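Local coordinates for protein ribonuclease mar1, putative (Trypanosoma cruzi, PDB 1YZV) that is of unknown function but belongs to the isochorismatase superfamily and is probably a hydrolase-like enzyme of that fold, at residues T58-P70 with L82-M96. Residues are numbered along the deposited sequence; the frame is centred on the assembly and turned at random.
Sequences TAHSVYIVTEQYP and LPPDAHVFSKKRFAM
K91 and Q68 meet side chain to side chain where two parallel strands, 61-68 and 87-91, reach their C-terminal ends, and they illustrate how a buried lysine is held in place. The amide oxygen OE1 of Q68 accepts a hydrogen bond from K91 NZ at 2.7 Å, while NE2 of the same amide donates to K92 O at 3.1 Å, above the plane of that carbonyl. With both ends engaged, the amide is fixed in its rotation, and the edge of the F94 ring lies beside NE2. The Q68 chain bends at its second torsion (chi2 76°) to turn OE1 toward K91 NZ. NZ also donates to the carbonyl oxygens of R93 and F94, each at 2.8 Å, and forms a salt bridge with D27. T66, whose OG1 is hydrogen-bonded to D27, rests against the lysine's CE, and its CG2 packs 3.7 Å from M96 CE.

These side chains hang from a parallel backbone ladder, in which V65 and E67 each donate to and accept from the neighbouring strand; Y69 N, bonded to K91 O, extends it. On the other face of the sheet from T66, V65 CB packs against V88 CG2, and a water joins E67 OE1 to S90 OG, while E67 OE2 is hydrogen-bonded to T76 OG1. At the start of the pairing, P83 CD sits over the Y63 ring, 3.9 Å from its centroid, in a CH-pi contact; helix 39-56 packs against both residues.

On its other edge strand 61-68 pairs with strand 20-26, and the second subunit packs on Q68 and F94. Strands 61-68 and 87-91, linked through helix 70-73, form a beta-alpha-beta unit of the parallel isochorismatase-like sheet. D27, K91 and C123, which K91 touches, probably correspond to the Asp-Lys-Cys catalytic triad of isochorismatase-family hydrolases.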
loop_
_atom_site.group_PDB
_atom_site.type_symbol
_atom_site.label_atom_id
_atom_site.label_comp_id
_atom_site.label_asym_id
_atom_site.label_seq_id
_atom_site.Cartn_x
_atom_site.Cartn_y
_atom_site.Cartn_z
ATOM N N THR A 58 14.350 2.141 33.802
ATOM C CA THR A 58 15.544 1.604 33.110
ATOM C C THR A 58 15.535 0.122 33.004
ATOM O O THR A 58 16.208 -0.434 32.157
ATOM C CB THR A 58 16.871 2.030 33.792
ATOM O OG1 THR A 58 16.825 1.737 35.191
ATOM C CG2 THR A 58 17.072 3.519 33.596
ATOM N N ALA A 59 14.692 -0.534 33.783
ATOM C CA ALA A 59 14.475 -1.969 33.577
ATOM C C ALA A 59 13.928 -2.287 32.201
ATOM O O ALA A 59 14.219 -3.330 31.657
ATOM C CB ALA A 59 13.544 -2.526 34.649
ATOM N N HIS A 60 13.174 -1.367 31.607
ATOM C CA HIS A 60 12.400 -1.707 30.422
ATOM C C HIS A 60 12.644 -0.806 29.216
ATOM O O HIS A 60 12.164 -1.108 28.115
ATOM C CB HIS A 60 10.935 -1.666 30.777
ATOM C CG HIS A 60 10.572 -2.557 31.927
ATOM N ND1 HIS A 60 10.778 -3.923 31.905
ATOM C CD2 HIS A 60 9.919 -2.292 33.082
ATOM C CE1 HIS A 60 10.349 -4.442 33.044
ATOM N NE2 HIS A 60 9.783 -3.484 33.758
ATOM N N SER A 61 13.385 0.283 29.414
ATOM C CA SER A 61 13.493 1.317 28.389
ATOM C C SER A 61 14.860 1.956 28.404
ATOM O O SER A 61 15.372 2.266 29.493
ATOM C CB SER A 61 12.383 2.378 28.597
ATOM O OG SER A 61 12.430 3.371 27.590
ATOM N N VAL A 62 15.376 2.249 27.193
ATOM C CA VAL A 62 16.569 3.039 26.971
ATOM C C VAL A 62 16.262 4.095 25.912
ATOM O O VAL A 62 15.479 3.853 25.000
ATOM C CB VAL A 62 17.795 2.158 26.589
ATOM C CG1 VAL A 62 17.554 1.392 25.336
ATOM C CG2 VAL A 62 19.089 3.002 26.498
ATOM N N TYR A 63 16.741 5.318 26.142
ATOM C CA TYR A 63 16.452 6.467 25.261
ATOM C C TYR A 63 17.772 6.945 24.650
ATOM O O TYR A 63 18.641 7.491 25.362
ATOM C CB TYR A 63 15.781 7.582 26.093
ATOM C CG TYR A 63 14.997 8.617 25.327
ATOM C CD1 TYR A 63 15.646 9.665 24.650
ATOM C CD2 TYR A 63 13.611 8.553 25.248
ATOM C CE1 TYR A 63 14.945 10.592 23.911
ATOM C CE2 TYR A 63 12.894 9.521 24.521
ATOM C CZ TYR A 63 13.581 10.555 23.885
ATOM O OH TYR A 63 12.885 11.507 23.174
ATOM N N ILE A 64 17.868 6.780 23.332
ATOM C CA ILE A 64 19.045 7.044 22.537
ATOM C C ILE A 64 18.801 8.167 21.544
ATOM O O ILE A 64 17.824 8.149 20.779
ATOM C CB ILE A 64 19.477 5.741 21.775
ATOM C CG1 ILE A 64 19.623 4.641 22.817
ATOM C CG2 ILE A 64 20.710 6.005 20.900
ATOM C CD1 ILE A 64 20.272 3.447 22.380
ATOM N N VAL A 65 19.644 9.194 21.638
ATOM C CA VAL A 65 19.576 10.376 20.784
ATOM C C VAL A 65 20.855 10.463 19.949
ATOM O O VAL A 65 21.984 10.302 20.467
ATOM C CB VAL A 65 19.451 11.658 21.623
ATOM C CG1 VAL A 65 19.224 12.856 20.734
ATOM C CG2 VAL A 65 18.323 11.509 22.674
ATOM N N THR A 66 20.690 10.703 18.653
ATOM C CA THR A 66 21.832 11.059 17.821
ATOM C C THR A 66 21.685 12.480 17.291
ATOM O O THR A 66 20.592 13.047 17.239
ATOM C CB THR A 66 22.019 10.098 16.644
ATOM O OG1 THR A 66 20.807 10.046 15.859
ATOM C CG2 THR A 66 22.401 8.731 17.165
ATOM N N GLU A 67 22.829 13.085 17.015
ATOM C CA GLU A 67 22.894 14.377 16.378
ATOM C C GLU A 67 23.838 14.252 15.224
ATOM O O GLU A 67 25.000 13.830 15.395
ATOM C CB GLU A 67 23.367 15.407 17.386
ATOM C CG GLU A 67 22.431 15.537 18.598
ATOM C CD GLU A 67 22.898 16.509 19.684
ATOM O OE1 GLU A 67 24.107 16.764 19.769
ATOM O OE2 GLU A 67 22.047 16.923 20.539
ATOM N N GLN A 68 23.346 14.593 14.049
ATOM C CA GLN A 68 24.151 14.601 12.828
ATOM C C GLN A 68 24.988 15.871 12.781
ATOM O O GLN A 68 24.456 16.970 12.928
ATOM C CB GLN A 68 23.271 14.560 11.592
ATOM C CG GLN A 68 24.006 14.584 10.279
ATOM C CD GLN A 68 24.640 13.251 9.915
ATOM O OE1 GLN A 68 24.344 12.219 10.535
ATOM N NE2 GLN A 68 25.446 13.252 8.844
ATOM N N TYR A 69 26.306 15.706 12.808
ATOM C CA TYR A 69 27.212 16.835 12.670
ATOM C C TYR A 69 26.701 18.115 13.397
ATOM O O TYR A 69 26.444 19.170 12.747
ATOM C CB TYR A 69 27.430 17.119 11.176
ATOM C CG TYR A 69 28.447 18.198 10.930
ATOM C CD1 TYR A 69 29.713 18.110 11.506
ATOM C CD2 TYR A 69 28.189 19.237 10.068
ATOM C CE1 TYR A 69 30.632 19.131 11.376
ATOM C CE2 TYR A 69 29.127 20.245 9.870
ATOM C CZ TYR A 69 30.350 20.180 10.527
ATOM O OH TYR A 69 31.290 21.166 10.350
ATOM N N PRO A 70 26.567 18.044 14.731
ATOM C CA PRO A 70 25.936 19.162 15.461
ATOM C C PRO A 70 26.733 20.472 15.392
ATOM O O PRO A 70 26.150 21.539 15.569
ATOM C CB PRO A 70 25.864 18.663 16.904
ATOM C CG PRO A 70 26.918 17.577 17.006
ATOM C CD PRO A 70 26.892 16.912 15.627
ATOM N N LEU A 82 14.848 16.093 27.265
ATOM C CA LEU A 82 15.415 14.768 27.242
ATOM C C LEU A 82 15.330 14.179 28.632
ATOM O O LEU A 82 15.536 14.895 29.623
ATOM C CB LEU A 82 16.886 14.836 26.827
ATOM C CG LEU A 82 17.098 15.223 25.364
ATOM C CD1 LEU A 82 18.582 15.417 25.118
ATOM C CD2 LEU A 82 16.483 14.165 24.463
ATOM N N PRO A 83 15.112 12.871 28.729
ATOM C CA PRO A 83 15.256 12.275 30.064
ATOM C C PRO A 83 16.676 12.444 30.599
ATOM O O PRO A 83 17.623 12.496 29.788
ATOM C CB PRO A 83 14.965 10.784 29.828
ATOM C CG PRO A 83 14.523 10.652 28.458
ATOM C CD PRO A 83 14.831 11.872 27.697
ATOM N N PRO A 84 16.846 12.424 31.940
ATOM C CA PRO A 84 18.188 12.665 32.496
ATOM C C PRO A 84 19.174 11.555 32.151
ATOM O O PRO A 84 20.340 11.824 32.029
ATOM C CB PRO A 84 17.958 12.765 34.007
ATOM C CG PRO A 84 16.547 12.331 34.257
ATOM C CD PRO A 84 15.793 12.393 32.985
ATOM N N ASP A 85 18.670 10.360 31.845
ATOM C CA ASP A 85 19.508 9.248 31.438
ATOM C C ASP A 85 19.546 8.972 29.923
ATOM O O ASP A 85 19.953 7.904 29.491
ATOM C CB ASP A 85 19.119 7.981 32.233
ATOM C CG ASP A 85 17.677 7.516 31.971
ATOM O OD1 ASP A 85 16.914 8.180 31.236
ATOM O OD2 ASP A 85 17.290 6.476 32.536
ATOM N N ALA A 86 19.141 9.945 29.110
ATOM C CA ALA A 86 19.279 9.838 27.660
ATOM C C ALA A 86 20.740 9.646 27.296
ATOM O O ALA A 86 21.607 10.205 27.946
ATOM C CB ALA A 86 18.763 11.111 26.977
ATOM N N HIS A 87 21.017 8.775 26.329
ATOM C CA HIS A 87 22.375 8.619 25.776
ATOM C C HIS A 87 22.432 9.389 24.442
ATOM O O HIS A 87 21.634 9.101 23.521
ATOM C CB HIS A 87 22.640 7.141 25.532
ATOM C CG HIS A 87 22.485 6.280 26.748
ATOM N ND1 HIS A 87 23.565 5.894 27.521
ATOM C CD2 HIS A 87 21.410 5.607 27.243
ATOM C CE1 HIS A 87 23.157 5.056 28.460
ATOM N NE2 HIS A 87 21.851 4.881 28.330
ATOM N N VAL A 88 23.248 10.447 24.387
ATOM C CA VAL A 88 23.289 11.349 23.253
ATOM C C VAL A 88 24.637 11.219 22.525
ATOM O O VAL A 88 25.684 11.227 23.162
ATOM C CB VAL A 88 23.076 12.785 23.687
ATOM C CG1 VAL A 88 23.029 13.736 22.488
ATOM C CG2 VAL A 88 21.805 12.917 24.522
ATOM N N PHE A 89 24.609 11.011 21.215
ATOM C CA PHE A 89 25.843 10.794 20.463
ATOM C C PHE A 89 25.857 11.625 19.192
ATOM O O PHE A 89 24.836 11.846 18.537
ATOM C CB PHE A 89 25.996 9.334 20.062
ATOM C CG PHE A 89 25.884 8.361 21.205
ATOM C CD1 PHE A 89 26.978 8.060 21.980
ATOM C CD2 PHE A 89 24.685 7.741 21.495
ATOM C CE1 PHE A 89 26.855 7.175 23.054
ATOM C CE2 PHE A 89 24.580 6.821 22.513
ATOM C CZ PHE A 89 25.658 6.558 23.309
ATOM N N SER A 90 27.060 11.993 18.790
ATOM C CA SER A 90 27.299 12.687 17.530
ATOM C C SER A 90 27.596 11.675 16.462
ATOM O O SER A 90 28.196 10.674 16.758
ATOM C CB SER A 90 28.505 13.600 17.692
ATOM O OG SER A 90 27.985 14.760 18.282
ATOM N N LYS A 91 27.172 11.938 15.228
ATOM C CA LYS A 91 27.516 11.078 14.081
ATOM C C LYS A 91 27.623 11.854 12.752
ATOM O O LYS A 91 26.957 12.862 12.534
ATOM C CB LYS A 91 26.484 9.943 13.894
ATOM C CG LYS A 91 25.050 10.479 13.522
ATOM C CD LYS A 91 23.997 9.385 13.531
ATOM C CE LYS A 91 22.632 9.800 12.911
ATOM N NZ LYS A 91 22.704 10.370 11.520
ATOM N N LYS A 92 28.304 11.212 11.810
ATOM C CA LYS A 92 28.276 11.549 10.410
ATOM C C LYS A 92 27.637 10.432 9.574
ATOM O O LYS A 92 27.153 10.709 8.495
ATOM C CB LYS A 92 29.688 11.845 9.921
ATOM C CG LYS A 92 30.238 13.121 10.591
ATOM C CD LYS A 92 31.336 13.743 9.777
ATOM C CE LYS A 92 31.925 14.974 10.488
ATOM N NZ LYS A 92 32.729 14.561 11.703
ATOM N N ARG A 93 27.602 9.196 10.083
ATOM C CA ARG A 93 26.856 8.108 9.433
ATOM C C ARG A 93 25.348 8.445 9.428
ATOM O O ARG A 93 24.848 9.084 10.365
ATOM C CB ARG A 93 27.095 6.793 10.167
ATOM C CG ARG A 93 26.490 5.561 9.453
ATOM C CD ARG A 93 26.461 4.337 10.315
ATOM N NE ARG A 93 27.777 3.978 10.809
ATOM C CZ ARG A 93 28.132 2.764 11.227
ATOM N NH1 ARG A 93 27.258 1.747 11.232
ATOM N NH2 ARG A 93 29.347 2.592 11.724
ATOM N N PHE A 94 24.617 8.087 8.364
ATOM C CA PHE A 94 23.203 8.489 8.315
ATOM C C PHE A 94 22.405 7.583 9.272
ATOM O O PHE A 94 21.712 8.075 10.171
ATOM C CB PHE A 94 22.660 8.476 6.893
ATOM C CG PHE A 94 23.377 9.414 5.974
ATOM C CD1 PHE A 94 23.740 10.681 6.400
ATOM C CD2 PHE A 94 23.728 9.013 4.710
ATOM C CE1 PHE A 94 24.457 11.534 5.570
ATOM C CE2 PHE A 94 24.337 9.875 3.826
ATOM C CZ PHE A 94 24.770 11.136 4.286
ATOM N N ALA A 95 22.640 6.283 9.186
ATOM C CA ALA A 95 22.088 5.335 10.204
ATOM C C ALA A 95 22.629 5.599 11.624
ATOM O O ALA A 95 23.802 5.931 11.811
ATOM C CB ALA A 95 22.335 3.915 9.794
ATOM N N MET A 96 21.780 5.370 12.636
ATOM C CA MET A 96 22.103 5.683 14.016
ATOM C C MET A 96 23.000 4.624 14.653
ATOM O O MET A 96 23.526 4.878 15.741
ATOM C CB MET A 96 20.839 5.830 14.867
ATOM C CG MET A 96 19.964 6.993 14.472
ATOM S SD MET A 96 18.445 6.990 15.450
ATOM C CE MET A 96 19.053 7.244 17.107
HETATM O O HOH W 1 18.291 5.744 28.578
HETATM O O HOH W 2 26.208 15.143 20.227
#